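Local structure of RNA-induced transcriptional silencing complex protein tas3 (Schizosaccharomyces pombe, 3D1B) at residues K23-F28 / K117-L122. The protein joins Ago1 and Chp1 in the RITS complex, an RNA interference assembly that promotes heterochromatin formation and accurate chromosome segregation in fission yeast. Numbering follows the deposited sequence.
Sequences KSLSFF and KEASIL
Leu25 lays its CD2 branch against Ala119 and Leu122 of helix 109-122, sliding past the chain of Glu118 in the opposite direction. The contact belongs to the all-helical C-terminal motif of Tas3 and ties the short helix 26-29 to the last helix of the chain. Leu25 CD2 lies 4.1 Å from Ala119 CB and 3.9 Å from Leu122 CD1, a small apolar patch; Ala119 also touches Phe90 and Val94 of helix 89-105, and Leu25 touches Phe60 of helix 52-60. Leu122 CD1 also reaches Ser24 CB, while the hydroxyl of Ser24 bonds back to the carbonyl of Asn20. The polar half of the contact is a two-pronged grip of the Glu118 carboxylate on Ser26. With CG anti to the backbone N (chi1 -156°) and the chain extended beyond it, Glu118 carries both oxygens to Ser26. One water donates to Glu118 OE1 and accepts from Phe27 N. With an alanine in place of Glu118, the amide and hydroxyl of Ser26 would probably lose their shared acceptor group and the water one of its partners. Glu118 OE1 accepts from Ser26 N at 2.6 Å in a nearly straight bond (169°), met on its syn side but 23° out of the carboxylate plane, while Ser26 OG donates to Glu118 OE2 at 2.6 Å, also on the syn side and equally tilted.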
# COMPACT_ATOMS: atom_id res chain seq x y z
N LYS A 23 -11.69 13.67 2.06
CA LYS A 23 -11.72 15.08 1.67
C LYS A 23 -12.22 15.98 2.78
O LYS A 23 -11.93 17.18 2.79
CB LYS A 23 -12.60 15.26 0.43
CG LYS A 23 -12.02 14.66 -0.83
CD LYS A 23 -12.90 14.98 -2.02
CE LYS A 23 -12.31 14.47 -3.31
NZ LYS A 23 -13.27 14.68 -4.43
N SER A 24 -12.96 15.40 3.72
CA SER A 24 -13.53 16.16 4.84
C SER A 24 -12.61 16.31 6.05
O SER A 24 -12.93 17.03 6.99
CB SER A 24 -14.84 15.51 5.29
OG SER A 24 -15.77 15.47 4.21
N LEU A 25 -11.46 15.63 6.03
CA LEU A 25 -10.52 15.74 7.14
C LEU A 25 -9.87 17.12 7.10
O LEU A 25 -9.45 17.58 6.05
CB LEU A 25 -9.43 14.67 7.02
CG LEU A 25 -9.88 13.25 7.32
CD1 LEU A 25 -8.79 12.27 6.93
CD2 LEU A 25 -10.22 13.13 8.80
N SER A 26 -9.78 17.76 8.26
CA SER A 26 -9.18 19.09 8.33
C SER A 26 -7.75 19.05 7.80
O SER A 26 -7.30 19.98 7.12
CB SER A 26 -9.18 19.59 9.78
OG SER A 26 -10.51 19.70 10.26
N PHE A 27 -7.04 17.97 8.10
CA PHE A 27 -5.66 17.81 7.65
C PHE A 27 -5.58 17.81 6.13
O PHE A 27 -4.65 18.36 5.55
CB PHE A 27 -5.10 16.50 8.23
CG PHE A 27 -3.67 16.23 7.88
CD1 PHE A 27 -2.67 17.17 8.17
CD2 PHE A 27 -3.30 15.03 7.27
CE1 PHE A 27 -1.33 16.90 7.87
CE2 PHE A 27 -1.97 14.76 6.97
CZ PHE A 27 -0.98 15.70 7.27
N PHE A 28 -6.56 17.19 5.48
CA PHE A 28 -6.58 17.15 4.03
C PHE A 28 -6.89 18.54 3.49
O PHE A 28 -6.24 19.02 2.56
CB PHE A 28 -7.67 16.18 3.55
CG PHE A 28 -7.78 16.07 2.06
CD1 PHE A 28 -7.04 15.12 1.35
CD2 PHE A 28 -8.63 16.91 1.35
CE1 PHE A 28 -7.14 15.01 -0.04
CE2 PHE A 28 -8.74 16.81 -0.04
CZ PHE A 28 -8.00 15.86 -0.74
N LYS A 117 -9.22 11.11 15.61
CA LYS A 117 -10.48 11.37 16.29
C LYS A 117 -11.49 11.95 15.30
O LYS A 117 -12.68 11.62 15.34
CB LYS A 117 -10.28 12.35 17.44
CG LYS A 117 -11.53 12.60 18.26
CD LYS A 117 -11.97 11.34 19.00
CE LYS A 117 -13.49 11.31 19.18
NZ LYS A 117 -14.01 12.58 19.76
N GLU A 118 -11.01 12.80 14.40
CA GLU A 118 -11.88 13.41 13.40
C GLU A 118 -12.37 12.34 12.43
O GLU A 118 -13.55 12.31 12.06
CB GLU A 118 -11.12 14.49 12.65
CG GLU A 118 -11.98 15.56 12.03
CD GLU A 118 -11.15 16.67 11.42
OE1 GLU A 118 -10.49 16.42 10.39
OE2 GLU A 118 -11.14 17.79 11.97
N ALA A 119 -11.47 11.45 12.03
CA ALA A 119 -11.82 10.38 11.10
C ALA A 119 -12.87 9.46 11.72
O ALA A 119 -13.81 9.02 11.04
CB ALA A 119 -10.58 9.57 10.72
N SER A 120 -12.71 9.17 13.00
CA SER A 120 -13.65 8.29 13.69
C SER A 120 -15.04 8.93 13.74
O SER A 120 -16.05 8.25 13.57
CB SER A 120 -13.16 8.01 15.11
OG SER A 120 -14.02 7.09 15.77
N ILE A 121 -15.07 10.24 13.97
CA ILE A 121 -16.33 10.97 14.03
C ILE A 121 -17.03 10.99 12.66
O ILE A 121 -18.24 10.80 12.57
CB ILE A 121 -16.10 12.42 14.51
CG1 ILE A 121 -15.69 12.41 15.99
CG2 ILE A 121 -17.36 13.26 14.32
CD1 ILE A 121 -15.28 13.77 16.54
N LEU A 122 -16.26 11.20 11.60
CA LEU A 122 -16.83 11.22 10.26
C LEU A 122 -17.45 9.88 9.89
O LEU A 122 -18.51 9.81 9.26
CB LEU A 122 -15.77 11.59 9.22
CG LEU A 122 -15.23 13.02 9.26
CD1 LEU A 122 -14.07 13.16 8.29
CD2 LEU A 122 -16.35 14.00 8.90
O HOH W 1 -7.84 16.07 10.21